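Local coordinates for protein purine nucleosidase, (IunH-1) (Sulfolobus solfataricus, PDB 3T8J) that belongs to the nucleosidase family, has a Rossmann-like alpha/beta fold and carries a sodium ion bound at the C-terminal end of its first strand, at residues F4-D9 against Y19-N24; D13-L18 against L48-Q53; D27-T32 against G114-L119; Q42-A47 against I58-G63. One frame throughout, in Å; residues are numbered along the deposited sequence. Where two conformers were deposited one is given.

Interaction 1: F4-D9 against Y19-N24; sequences FIIDCD and YLLLKN. With NA (sodium ion), chain B.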
loop_
_atom_site.group_PDB
_atom_site.type_symbol
_atom_site.label_atom_id
_atom_site.label_comp_id
_atom_site.label_asym_id
_atom_site.label_seq_id
_atom_site.Cartn_x
_atom_site.Cartn_y
_atom_site.Cartn_z
ATOM N N PHE A 4 2.006 -7.553 -38.416
ATOM C CA PHE A 4 1.662 -6.829 -37.193
ATOM C C PHE A 4 0.189 -6.963 -36.802
ATOM O O PHE A 4 -0.718 -6.916 -37.653
ATOM C CB PHE A 4 1.878 -5.316 -37.383
ATOM C CG PHE A 4 3.278 -4.837 -37.102
ATOM C CD1 PHE A 4 4.327 -5.155 -37.946
ATOM C CD2 PHE A 4 3.556 -4.028 -36.005
ATOM C CE1 PHE A 4 5.633 -4.698 -37.674
ATOM C CE2 PHE A 4 4.834 -3.560 -35.748
ATOM C CZ PHE A 4 5.873 -3.888 -36.597
ATOM N N ILE A 5 -0.052 -7.028 -35.499
ATOM C CA ILE A 5 -1.343 -6.632 -34.907
ATOM C C ILE A 5 -1.158 -5.242 -34.333
ATOM O O ILE A 5 -0.146 -4.953 -33.685
ATOM C CB ILE A 5 -1.758 -7.567 -33.765
ATOM C CG1 ILE A 5 -2.053 -8.949 -34.292
ATOM C CG2 ILE A 5 -2.947 -6.979 -32.967
ATOM C CD1 ILE A 5 -2.395 -9.989 -33.185
ATOM N N ILE A 6 -2.150 -4.357 -34.560
ATOM C CA ILE A 6 -2.146 -3.051 -33.910
ATOM C C ILE A 6 -3.311 -3.007 -32.927
ATOM O O ILE A 6 -4.438 -3.309 -33.287
ATOM C CB ILE A 6 -2.179 -1.868 -34.949
ATOM C CG1 ILE A 6 -2.073 -0.505 -34.250
ATOM C CG2 ILE A 6 -3.384 -1.923 -35.863
ATOM C CD1 ILE A 6 -1.915 0.669 -35.249
ATOM N N ASP A 7 -3.010 -2.649 -31.679
ATOM C CA ASP A 7 -3.973 -2.623 -30.572
ATOM C C ASP A 7 -4.258 -1.171 -30.214
ATOM O O ASP A 7 -3.354 -0.430 -29.831
ATOM C CB ASP A 7 -3.407 -3.419 -29.384
ATOM C CG ASP A 7 -4.427 -3.626 -28.257
ATOM O OD1 ASP A 7 -5.419 -4.387 -28.406
ATOM O OD2 ASP A 7 -4.250 -2.995 -27.175
ATOM N N CYS A 8 -5.532 -0.793 -30.370
ATOM C CA CYS A 8 -5.992 0.606 -30.410
ATOM C C CYS A 8 -7.124 0.927 -29.416
ATOM O O CYS A 8 -8.165 0.257 -29.406
ATOM C CB CYS A 8 -6.543 0.921 -31.809
ATOM S SG CYS A 8 -5.348 0.794 -33.120
ATOM N N ASP A 9 -6.939 2.003 -28.631
ATOM C CA ASP A 9 -8.033 2.714 -27.942
ATOM C C ASP A 9 -8.354 3.925 -28.813
ATOM O O ASP A 9 -7.992 5.049 -28.520
ATOM C CB ASP A 9 -7.717 3.087 -26.470
ATOM C CG ASP A 9 -6.454 3.952 -26.270
ATOM O OD1 ASP A 9 -6.412 4.712 -25.271
ATOM O OD2 ASP A 9 -5.457 3.851 -27.036
ATOM N N TYR A 19 -2.229 3.945 -40.447
ATOM C CA TYR A 19 -1.907 4.421 -41.795
ATOM C C TYR A 19 -0.398 4.377 -42.089
ATOM O O TYR A 19 -0.004 4.067 -43.213
ATOM C CB TYR A 19 -2.491 5.803 -42.048
ATOM C CG TYR A 19 -4.000 5.871 -42.165
ATOM C CD1 TYR A 19 -4.806 4.729 -42.204
ATOM C CD2 TYR A 19 -4.631 7.089 -42.283
ATOM C CE1 TYR A 19 -6.195 4.817 -42.347
ATOM C CE2 TYR A 19 -6.022 7.182 -42.423
ATOM C CZ TYR A 19 -6.794 6.050 -42.464
ATOM O OH TYR A 19 -8.167 6.166 -42.606
ATOM N N LEU A 20 0.448 4.676 -41.101
ATOM C CA LEU A 20 1.898 4.619 -41.290
ATOM C C LEU A 20 2.299 3.193 -41.673
ATOM O O LEU A 20 3.104 2.998 -42.585
ATOM C CB LEU A 20 2.636 5.093 -40.025
ATOM C CG LEU A 20 4.108 5.521 -40.097
ATOM C CD1 LEU A 20 4.346 6.620 -41.127
ATOM C CD2 LEU A 20 4.623 5.966 -38.717
ATOM N N LEU A 21 1.728 2.201 -40.982
ATOM C CA LEU A 21 2.053 0.803 -41.307
ATOM C C LEU A 21 1.585 0.483 -42.735
ATOM O O LEU A 21 2.339 -0.063 -43.550
ATOM C CB LEU A 21 1.427 -0.194 -40.309
ATOM C CG LEU A 21 1.924 -0.193 -38.865
ATOM C CD1 LEU A 21 1.029 -1.121 -38.019
ATOM C CD2 LEU A 21 3.395 -0.623 -38.779
ATOM N N LEU A 22 0.335 0.807 -43.055
ATOM C CA LEU A 22 -0.245 0.469 -44.372
ATOM C C LEU A 22 0.392 1.197 -45.554
ATOM O O LEU A 22 0.648 0.580 -46.623
ATOM C CB LEU A 22 -1.756 0.714 -44.371
ATOM C CG LEU A 22 -2.591 -0.148 -43.433
ATOM C CD1 LEU A 22 -4.073 0.241 -43.550
ATOM C CD2 LEU A 22 -2.436 -1.627 -43.701
ATOM N N LYS A 23 0.653 2.490 -45.388
ATOM C CA LYS A 23 1.303 3.312 -46.399
ATOM C C LYS A 23 2.616 2.682 -46.798
ATOM O O LYS A 23 2.975 2.689 -47.981
ATOM C CB LYS A 23 1.601 4.702 -45.828
ATOM C CG LYS A 23 2.545 5.552 -46.686
ATOM C CD LYS A 23 1.816 6.066 -47.863
ATOM C CE LYS A 23 2.707 6.878 -48.843
ATOM N NZ LYS A 23 4.039 6.273 -49.150
ATOM N N ASN A 24 3.310 2.146 -45.793
ATOM C CA ASN A 24 4.651 1.578 -45.950
ATOM C C ASN A 24 4.734 0.053 -46.215
ATOM O O ASN A 24 5.794 -0.551 -46.065
ATOM C CB ASN A 24 5.518 1.994 -44.772
ATOM C CG ASN A 24 5.878 3.486 -44.822
ATOM O OD1 ASN A 24 6.693 3.914 -45.658
ATOM N ND2 ASN A 24 5.237 4.288 -43.966
HETATM NA NA NA B . -3.659 3.863 -28.440
HETATM O O HOH W 1 -3.646 6.217 -28.417
#
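Phe4 and Ile6 of strand 3-8 meet Leu21 of helix 12-23, a strand-to-helix contact inside the first beta-alpha-beta unit of a Rossmann-like sheet. The contact is purely apolar and buried, and it shows how one leucine can serve two strand residues. Leu21 holds its CG anti to the carbonyl carbon and keeps the next step extended (chi2 172°), which drives CD1 forward to the strand. There CD1 lies 4.3 Å from Phe4 CB and 4.4 Å from Ile6 CD1. The other branch, CD2, sits over one face of the Phe4 ring, so both branches of the leucine come at the phenylalanine from the helix side. Ile6 reaches across from its side with a fully extended chain, presenting its terminal methyl. Thr242 of helix 237-246 and Val28 of the next strand also pack on Leu21.

Metal coordination occupies the C-terminal end of the same strand. Asp9 OD2 binds the sodium ion at 2.3 Å, a water follows at 2.4 Å from the metal, and Asp14, Ile121 O and Ser122 OG supply the remaining ligands. Asp9 OD1 accepts a hydrogen bond from the backbone N of Asn37, which anchors the second oxygen of the carboxylate while the first grips the metal.

Hydrogen bonding within the helical segment is concentrated where the helix stops. Asn24 leaves helical geometry and folds its side chain back, so that ND2 donates to Leu20 O at 2.8 Å, with an N-H...O angle of 161° and the acceptor close to the amide plane.

Interaction 2: D13-L18 against L48-Q53; sequences DDVLSL and LWALEQ. With NA (sodium ion), chain B.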
loop_
_atom_site.group_PDB
_atom_site.type_symbol
_atom_site.label_atom_id
_atom_site.label_comp_id
_atom_site.label_asym_id
_atom_site.label_seq_id
_atom_site.Cartn_x
_atom_site.Cartn_y
_atom_site.Cartn_z
ATOM N N ASP A 13 -4.034 9.511 -33.058
ATOM C CA ASP A 13 -2.686 8.997 -33.289
ATOM C C ASP A 13 -2.709 7.488 -33.545
ATOM O O ASP A 13 -1.746 6.948 -34.134
ATOM C CB ASP A 13 -1.737 9.349 -32.129
ATOM C CG ASP A 13 -0.377 9.860 -32.604
ATOM O OD1 ASP A 13 -0.305 10.623 -33.598
ATOM O OD2 ASP A 13 0.639 9.542 -31.966
ATOM N N ASP A 14 -3.779 6.794 -33.139
ATOM C CA ASP A 14 -3.964 5.364 -33.493
ATOM C C ASP A 14 -4.272 5.247 -34.985
ATOM O O ASP A 14 -3.756 4.384 -35.674
ATOM C CB ASP A 14 -5.117 4.709 -32.696
ATOM C CG ASP A 14 -4.959 4.821 -31.196
ATOM O OD1 ASP A 14 -4.470 3.831 -30.587
ATOM O OD2 ASP A 14 -5.320 5.888 -30.609
ATOM N N VAL A 15 -5.203 6.086 -35.468
ATOM C CA VAL A 15 -5.511 6.135 -36.900
ATOM C C VAL A 15 -4.258 6.427 -37.722
ATOM O O VAL A 15 -3.953 5.709 -38.703
ATOM C CB VAL A 15 -6.614 7.168 -37.220
ATOM C CG1 VAL A 15 -6.806 7.302 -38.779
ATOM C CG2 VAL A 15 -7.917 6.730 -36.541
ATOM N N LEU A 16 -3.484 7.434 -37.320
ATOM C CA LEU A 16 -2.270 7.749 -38.077
ATOM C C LEU A 16 -1.222 6.623 -38.031
ATOM O O LEU A 16 -0.535 6.383 -39.013
ATOM C CB LEU A 16 -1.660 9.069 -37.615
ATOM C CG LEU A 16 -0.786 9.759 -38.659
ATOM C CD1 LEU A 16 -1.656 10.415 -39.744
ATOM C CD2 LEU A 16 0.124 10.803 -38.022
ATOM N N SER A 17 -1.139 5.933 -36.902
ATOM C CA SER A 17 -0.208 4.790 -36.767
ATOM C C SER A 17 -0.607 3.621 -37.708
ATOM O O SER A 17 0.265 3.012 -38.371
ATOM C CB SER A 17 -0.175 4.317 -35.311
ATOM O OG SER A 17 0.433 5.295 -34.475
ATOM N N LEU A 18 -1.896 3.290 -37.745
ATOM C CA LEU A 18 -2.413 2.288 -38.677
ATOM C C LEU A 18 -1.997 2.679 -40.096
ATOM O O LEU A 18 -1.488 1.854 -40.878
ATOM C CB LEU A 18 -3.938 2.196 -38.559
ATOM C CG LEU A 18 -4.635 1.330 -39.606
ATOM C CD1 LEU A 18 -4.258 -0.141 -39.512
ATOM C CD2 LEU A 18 -6.151 1.504 -39.481
ATOM N N LEU A 48 -13.011 0.785 -37.856
ATOM C CA LEU A 48 -13.709 0.323 -39.045
ATOM C C LEU A 48 -13.792 1.414 -40.112
ATOM O O LEU A 48 -13.493 1.191 -41.272
ATOM C CB LEU A 48 -15.110 -0.165 -38.675
ATOM C CG LEU A 48 -15.172 -1.445 -37.822
ATOM C CD1 LEU A 48 -16.527 -1.515 -37.114
ATOM C CD2 LEU A 48 -14.913 -2.705 -38.646
ATOM N N TRP A 49 -14.182 2.615 -39.686
ATOM C CA TRP A 49 -14.208 3.762 -40.567
ATOM C C TRP A 49 -12.822 4.065 -41.145
ATOM O O TRP A 49 -12.708 4.312 -42.333
ATOM C CB TRP A 49 -14.759 4.986 -39.838
ATOM C CG TRP A 49 -14.782 6.232 -40.672
ATOM C CD1 TRP A 49 -15.783 6.643 -41.503
ATOM C CD2 TRP A 49 -13.754 7.217 -40.766
ATOM N NE1 TRP A 49 -15.449 7.833 -42.104
ATOM C CE2 TRP A 49 -14.214 8.215 -41.668
ATOM C CE3 TRP A 49 -12.507 7.369 -40.164
ATOM C CZ2 TRP A 49 -13.452 9.313 -42.002
ATOM C CZ3 TRP A 49 -11.741 8.482 -40.500
ATOM C CH2 TRP A 49 -12.226 9.436 -41.409
ATOM N N ALA A 50 -11.779 4.038 -40.320
ATOM C CA ALA A 50 -10.419 4.302 -40.791
ATOM C C ALA A 50 -9.993 3.336 -41.904
ATOM O O ALA A 50 -9.422 3.755 -42.916
ATOM C CB ALA A 50 -9.433 4.238 -39.619
ATOM N N LEU A 51 -10.285 2.052 -41.730
ATOM C CA LEU A 51 -9.960 1.045 -42.743
ATOM C C LEU A 51 -10.681 1.310 -44.060
ATOM O O LEU A 51 -10.118 1.100 -45.139
ATOM C CB LEU A 51 -10.246 -0.375 -42.216
ATOM C CG LEU A 51 -9.307 -0.856 -41.121
ATOM C CD1 LEU A 51 -9.939 -2.062 -40.431
ATOM C CD2 LEU A 51 -7.926 -1.220 -41.678
ATOM N N GLU A 52 -11.939 1.746 -43.986
ATOM C CA GLU A 52 -12.704 2.101 -45.196
ATOM C C GLU A 52 -12.059 3.204 -46.040
ATOM O O GLU A 52 -12.150 3.167 -47.283
ATOM C CB GLU A 52 -14.161 2.477 -44.855
ATOM C CG GLU A 52 -14.991 1.295 -44.383
ATOM C CD GLU A 52 -16.485 1.603 -44.171
ATOM O OE1 GLU A 52 -16.902 2.792 -44.172
ATOM O OE2 GLU A 52 -17.239 0.611 -44.013
ATOM N N GLN A 53 -11.395 4.162 -45.395
ATOM C CA GLN A 53 -10.810 5.296 -46.131
ATOM C C GLN A 53 -9.636 4.877 -46.997
ATOM O O GLN A 53 -9.264 5.594 -47.930
ATOM C CB GLN A 53 -10.399 6.450 -45.203
ATOM C CG GLN A 53 -11.475 6.885 -44.181
ATOM C CD GLN A 53 -12.853 7.030 -44.786
ATOM O OE1 GLN A 53 -13.071 7.824 -45.710
ATOM N NE2 GLN A 53 -13.797 6.214 -44.313
HETATM NA NA NA B . -3.659 3.863 -28.440
HETATM O O HOH W 1 -3.646 6.217 -28.417
#
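Two helices lying side by side against one sheet, 12-23 and 40-53, meet where Val15 and Leu18 of the first face Ala50 and Leu51 of the second. The axes of the two six-residue segments approach to 10.6 Å and run in broadly the same direction, with a crossing angle of -38°. Ala50 gives the small surface that both residues of the first helix use: its CB lies 4.1 Å from Val15 CG1 and 4.3 Å from Leu18 CD2. With CG1 anti to its backbone N (chi1 174°), Val15 carries that methyl alongside the alanine, which it meets flank-on. The same Leu18 CD2 then touches Leu51 CD2 at 3.9 Å, the two leucine side chains crossing at about a right angle, methyl against methyl.

Polar groups lie off this apolar seam. Asp14 OD1 binds the sodium ion at 2.3 Å. The other oxygen, OD2, accepts from the metal-bound water and from Ala11 N, so both carboxylate oxygens are held and the group's rotation is fixed. On the second helix, Gln53 NE2 donates to Trp49 O at 3.0 Å and also hangs over one face of the Trp49 indole, toward its rim.

Tyr19 OH bonds to Ala50 O, tying the helices just beyond the methyl contacts. Helix 209-227 packs on both, with Met217 on Val15 and Leu213 on Trp49, while Leu48 and Leu51 rest on Val60 of strand 60-62.

Interaction 3: D27-T32 against G114-L119; sequences DVVAVT and GELEFL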
loop_
_atom_site.group_PDB
_atom_site.type_symbol
_atom_site.label_atom_id
_atom_site.label_comp_id
_atom_site.label_asym_id
_atom_site.label_seq_id
_atom_site.Cartn_x
_atom_site.Cartn_y
_atom_site.Cartn_z
ATOM N N ASP A 27 2.451 -5.661 -43.354
ATOM C CA ASP A 27 1.228 -6.473 -43.327
ATOM C C ASP A 27 0.563 -6.322 -41.970
ATOM O O ASP A 27 1.082 -6.768 -40.968
ATOM C CB ASP A 27 1.515 -7.932 -43.616
ATOM C CG ASP A 27 0.271 -8.790 -43.674
ATOM O OD1 ASP A 27 -0.801 -8.305 -44.128
ATOM O OD2 ASP A 27 0.398 -9.994 -43.376
ATOM N N VAL A 28 -0.577 -5.643 -41.934
ATOM C CA VAL A 28 -1.377 -5.541 -40.711
ATOM C C VAL A 28 -2.422 -6.649 -40.758
ATOM O O VAL A 28 -3.300 -6.662 -41.650
ATOM C CB VAL A 28 -2.050 -4.171 -40.580
ATOM C CG1 VAL A 28 -2.898 -4.132 -39.315
ATOM C CG2 VAL A 28 -1.008 -3.043 -40.536
ATOM N N VAL A 29 -2.287 -7.646 -39.884
ATOM C CA VAL A 29 -3.175 -8.807 -39.930
ATOM C C VAL A 29 -4.487 -8.661 -39.117
ATOM O O VAL A 29 -5.456 -9.398 -39.354
ATOM C CB VAL A 29 -2.446 -10.090 -39.496
ATOM C CG1 VAL A 29 -1.188 -10.315 -40.377
ATOM C CG2 VAL A 29 -2.064 -10.059 -38.013
ATOM N N ALA A 30 -4.512 -7.721 -38.178
ATOM C CA ALA A 30 -5.711 -7.451 -37.376
ATOM C C ALA A 30 -5.539 -6.150 -36.646
ATOM O O ALA A 30 -4.432 -5.723 -36.333
ATOM C CB ALA A 30 -5.968 -8.564 -36.355
ATOM N N VAL A 31 -6.668 -5.503 -36.361
ATOM C CA VAL A 31 -6.763 -4.406 -35.424
ATOM C C VAL A 31 -7.579 -4.894 -34.221
ATOM O O VAL A 31 -8.613 -5.508 -34.390
ATOM C CB VAL A 31 -7.476 -3.195 -36.048
ATOM C CG1 VAL A 31 -7.584 -2.042 -35.005
ATOM C CG2 VAL A 31 -6.804 -2.722 -37.314
ATOM N N THR A 32 -7.047 -4.706 -33.017
ATOM C CA THR A 32 -7.705 -5.124 -31.766
ATOM C C THR A 32 -8.069 -3.842 -30.998
ATOM O O THR A 32 -7.328 -2.849 -31.090
ATOM C CB THR A 32 -6.808 -6.095 -30.941
ATOM O OG1 THR A 32 -5.516 -5.521 -30.728
ATOM C CG2 THR A 32 -6.690 -7.465 -31.680
ATOM N N GLY A 114 6.574 -16.835 -34.445
ATOM C CA GLY A 114 7.944 -16.438 -34.630
ATOM C C GLY A 114 8.151 -15.208 -35.478
ATOM O O GLY A 114 9.284 -14.708 -35.564
ATOM N N GLU A 115 7.081 -14.711 -36.108
ATOM C CA GLU A 115 7.184 -13.526 -36.950
ATOM C C GLU A 115 6.211 -12.414 -36.535
ATOM O O GLU A 115 6.404 -11.259 -36.913
ATOM C CB GLU A 115 6.949 -13.897 -38.412
ATOM C CG GLU A 115 7.938 -14.930 -38.982
ATOM C CD GLU A 115 9.402 -14.582 -38.735
ATOM O OE1 GLU A 115 9.755 -13.382 -38.658
ATOM O OE2 GLU A 115 10.223 -15.520 -38.621
ATOM N N LEU A 116 5.197 -12.744 -35.743
ATOM C CA LEU A 116 4.175 -11.739 -35.403
ATOM C C LEU A 116 4.755 -10.655 -34.501
ATOM O O LEU A 116 5.419 -10.954 -33.503
ATOM C CB LEU A 116 2.956 -12.376 -34.718
ATOM C CG LEU A 116 1.715 -11.491 -34.580
ATOM C CD1 LEU A 116 1.192 -11.057 -35.946
ATOM C CD2 LEU A 116 0.664 -12.240 -33.768
ATOM N N GLU A 117 4.455 -9.393 -34.826
ATOM C CA GLU A 117 4.826 -8.272 -34.005
ATOM C C GLU A 117 3.562 -7.609 -33.484
ATOM O O GLU A 117 2.545 -7.572 -34.178
ATOM C CB GLU A 117 5.699 -7.289 -34.784
ATOM C CG GLU A 117 7.010 -7.981 -35.290
ATOM C CD GLU A 117 7.942 -7.035 -36.030
ATOM O OE1 GLU A 117 8.401 -6.054 -35.403
ATOM O OE2 GLU A 117 8.250 -7.295 -37.237
ATOM N N PHE A 118 3.634 -7.101 -32.269
ATOM C CA PHE A 118 2.464 -6.506 -31.599
ATOM C C PHE A 118 2.735 -5.040 -31.301
ATOM O O PHE A 118 3.642 -4.711 -30.542
ATOM C CB PHE A 118 2.155 -7.277 -30.296
ATOM C CG PHE A 118 0.815 -6.999 -29.709
ATOM C CD1 PHE A 118 -0.260 -7.844 -29.964
ATOM C CD2 PHE A 118 0.625 -5.921 -28.860
ATOM C CE1 PHE A 118 -1.521 -7.577 -29.420
ATOM C CE2 PHE A 118 -0.643 -5.647 -28.307
ATOM C CZ PHE A 118 -1.710 -6.508 -28.584
ATOM N N LEU A 119 1.934 -4.147 -31.904
ATOM C CA LEU A 119 2.095 -2.710 -31.699
ATOM C C LEU A 119 1.095 -2.282 -30.615
ATOM O O LEU A 119 -0.106 -2.100 -30.874
ATOM C CB LEU A 119 1.908 -1.978 -33.028
ATOM C CG LEU A 119 2.049 -0.463 -33.006
ATOM C CD1 LEU A 119 3.407 0.007 -32.478
ATOM C CD2 LEU A 119 1.792 0.118 -34.409
#
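Val29 and Leu116 touch across the width of strand 3-8, which separates their two strands in the sheet. Their side chains slant past one another, and the meeting is between single methyls, Val29 CG2 and Leu116 CD1, 4.0 Å apart. Leu116 brings its branch there by leaving the backbone with CG anti to N (chi1 -168°), a course that leans over the intervening strand. The valine offers the methyl that lies between its own N and carbonyl carbon.

Further along, Thr32 and Phe118 approach more loosely: Thr32 OG1 lies 4.5 Å from Phe118 CZ, at an oblique angle to the ring. The hydroxyl has its polar partner in Asp7 OD1 of the middle strand. Val29 and Thr32 point the same way although three residues apart, because the backbone departs from the extended form at Val29 (psi -19°).

Helix 101-111 covers this face, setting Leu108 against Val29, Ala101 against Thr32 and Ile105 against Phe118. On the other face Val28 and Leu119 meet Leu21 of helix 12-23. Second-neighbour contacts over a central parallel strand, with helices packed on both faces, belong to the doubly wound Rossmann-like sheet.

Interaction 4: Q42-A47 against I58-G63; sequences QEVKNA and IPVYPG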
loop_
_atom_site.group_PDB
_atom_site.type_symbol
_atom_site.label_atom_id
_atom_site.label_comp_id
_atom_site.label_asym_id
_atom_site.label_seq_id
_atom_site.Cartn_x
_atom_site.Cartn_y
_atom_site.Cartn_z
ATOM N N GLN A 42 -17.371 3.718 -29.706
ATOM C CA GLN A 42 -16.906 4.647 -30.719
ATOM C C GLN A 42 -15.485 4.294 -31.190
ATOM O O GLN A 42 -15.136 4.502 -32.361
ATOM C CB GLN A 42 -16.997 6.109 -30.262
ATOM C CG GLN A 42 -16.678 7.140 -31.361
ATOM C CD GLN A 42 -17.623 7.059 -32.568
ATOM O OE1 GLN A 42 -18.860 7.043 -32.399
ATOM N NE2 GLN A 42 -17.073 7.015 -33.777
ATOM N N GLU A 43 -14.674 3.768 -30.286
ATOM C CA GLU A 43 -13.326 3.304 -30.693
ATOM C C GLU A 43 -13.397 2.214 -31.746
ATOM O O GLU A 43 -12.593 2.205 -32.693
ATOM C CB GLU A 43 -12.536 2.821 -29.468
ATOM C CG GLU A 43 -12.186 3.889 -28.473
ATOM C CD GLU A 43 -11.418 3.351 -27.281
ATOM O OE1 GLU A 43 -11.493 2.112 -27.045
ATOM O OE2 GLU A 43 -10.740 4.146 -26.603
ATOM N N VAL A 44 -14.339 1.280 -31.595
ATOM C CA VAL A 44 -14.549 0.226 -32.592
ATOM C C VAL A 44 -14.967 0.818 -33.944
ATOM O O VAL A 44 -14.434 0.502 -35.007
ATOM C CB VAL A 44 -15.571 -0.824 -32.102
ATOM C CG1 VAL A 44 -15.830 -1.888 -33.159
ATOM C CG2 VAL A 44 -15.177 -1.445 -30.766
ATOM N N LYS A 45 -15.939 1.738 -33.910
ATOM C CA LYS A 45 -16.391 2.384 -35.124
ATOM C C LYS A 45 -15.307 3.226 -35.801
ATOM O O LYS A 45 -15.203 3.239 -37.025
ATOM C CB LYS A 45 -17.651 3.232 -34.853
ATOM C CG LYS A 45 -18.865 2.437 -34.304
ATOM C CD LYS A 45 -19.337 1.308 -35.179
ATOM C CE LYS A 45 -20.601 0.608 -34.616
ATOM N NZ LYS A 45 -21.861 1.444 -34.698
ATOM N N ASN A 46 -14.459 3.864 -34.999
ATOM C CA ASN A 46 -13.347 4.654 -35.533
ATOM C C ASN A 46 -12.397 3.781 -36.352
ATOM O O ASN A 46 -11.955 4.176 -37.434
ATOM C CB ASN A 46 -12.533 5.323 -34.413
ATOM C CG ASN A 46 -13.203 6.552 -33.808
ATOM O OD1 ASN A 46 -14.216 7.076 -34.304
ATOM N ND2 ASN A 46 -12.594 7.057 -32.733
ATOM N N ALA A 47 -12.099 2.599 -35.838
ATOM C CA ALA A 47 -11.177 1.719 -36.545
ATOM C C ALA A 47 -11.748 1.199 -37.876
ATOM O O ALA A 47 -11.068 1.171 -38.897
ATOM C CB ALA A 47 -10.759 0.544 -35.621
ATOM N N ILE A 58 -9.354 -5.479 -43.307
ATOM C CA ILE A 58 -8.620 -6.094 -42.186
ATOM C C ILE A 58 -9.594 -6.311 -41.025
ATOM O O ILE A 58 -10.395 -5.434 -40.726
ATOM C CB ILE A 58 -7.438 -5.201 -41.778
ATOM C CG1 ILE A 58 -6.399 -5.159 -42.903
ATOM C CG2 ILE A 58 -6.806 -5.690 -40.432
ATOM C CD1 ILE A 58 -5.426 -4.008 -42.815
ATOM N N PRO A 59 -9.572 -7.482 -40.380
ATOM C CA PRO A 59 -10.545 -7.682 -39.315
ATOM C C PRO A 59 -10.271 -6.837 -38.074
ATOM O O PRO A 59 -9.106 -6.652 -37.678
ATOM C CB PRO A 59 -10.418 -9.159 -38.979
ATOM C CG PRO A 59 -8.999 -9.511 -39.388
ATOM C CD PRO A 59 -8.730 -8.684 -40.597
ATOM N N VAL A 60 -11.351 -6.320 -37.490
ATOM C CA VAL A 60 -11.345 -5.568 -36.246
ATOM C C VAL A 60 -12.009 -6.407 -35.151
ATOM O O VAL A 60 -13.174 -6.805 -35.264
ATOM C CB VAL A 60 -12.086 -4.202 -36.394
ATOM C CG1 VAL A 60 -12.131 -3.465 -35.074
ATOM C CG2 VAL A 60 -11.388 -3.376 -37.507
ATOM N N TYR A 61 -11.227 -6.738 -34.119
ATOM C CA TYR A 61 -11.689 -7.552 -33.012
ATOM C C TYR A 61 -11.871 -6.713 -31.747
ATOM O O TYR A 61 -10.883 -6.258 -31.135
ATOM C CB TYR A 61 -10.666 -8.679 -32.726
ATOM C CG TYR A 61 -10.475 -9.663 -33.847
ATOM C CD1 TYR A 61 -11.330 -10.739 -34.001
ATOM C CD2 TYR A 61 -9.403 -9.545 -34.757
ATOM C CE1 TYR A 61 -11.185 -11.612 -35.017
ATOM C CE2 TYR A 61 -9.239 -10.453 -35.780
ATOM C CZ TYR A 61 -10.130 -11.491 -35.916
ATOM O OH TYR A 61 -10.002 -12.411 -36.949
ATOM N N PRO A 62 -13.131 -6.518 -31.321
ATOM C CA PRO A 62 -13.339 -5.842 -30.057
ATOM C C PRO A 62 -12.800 -6.674 -28.897
ATOM O O PRO A 62 -13.057 -7.875 -28.815
ATOM C CB PRO A 62 -14.875 -5.698 -29.989
ATOM C CG PRO A 62 -15.320 -5.756 -31.444
ATOM C CD PRO A 62 -14.414 -6.855 -31.968
ATOM N N GLY A 63 -12.097 -6.016 -27.989
ATOM C CA GLY A 63 -11.534 -6.692 -26.817
ATOM C C GLY A 63 -12.119 -6.185 -25.514
ATOM O O GLY A 63 -13.330 -5.900 -25.404
#
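Helix 42-47 and strand 60-62 run almost exactly antiparallel, at 175° with axes 9.3 Å apart, bringing the CA atoms of Val44 and Pro62 to 6.7 Å and setting Ala47 beside Val60. Val60 carries the centre of the contact. Its CG1, anti to the backbone N (chi1 177°), projects to the helix and touches Ala47 CB at 4.3 Å, while Val44 CG1 stands a little farther off, 4.5 Å from the same Val60 CG1. That Val44 methyl also meets the proline ring, with Pro62 CG 4.3 Å away. One valine methyl of the helix thus spans two strand residues two places apart, and one valine methyl of the strand spans two helix residues a turn apart. Ile33 of the adjoining strand 27-33 packs on Val44, Ala47 and Val60, closing the cluster from the sheet side.

The polar side chains of the helix bond to one another and to the surrounding loops. Gln42 NE2 donates to Asn46 OD1 at 2.9 Å; the bond is nearly straight at the hydrogen, yet the donor stands above the carbonyl plane of Asn46. The same NE2 also bonds Val89 O, and Asn46 ND2 is held by Gly82 O and Thr10 O. Strands 27-33 and 60-62, parallel neighbours in the sheet joined through helix 40-53, make a beta-alpha-beta crossover, and this contact packs its helix on its second strand.

How the interactions relate
From the N terminus, interaction 1 closes the first small loop, folding helix 12-23 back on strand 3-8. Interaction 2 starts inside that loop and ends in helix 40-53, so it crosses interaction 1; the two share helix 12-23 and the sodium site. Interaction 3 begins at strand 27-33, after interaction 1 has closed, and shuts a much longer loop at strand 116-120; interaction 2 crosses it too. Interaction 4 nests within that long loop, yet alternates with interaction 2 along helix 40-53. Backbone bonds between Val31 and residues Pro59 and Tyr61 join interactions 3 and 4, extending the parallel sheet to its edge strand.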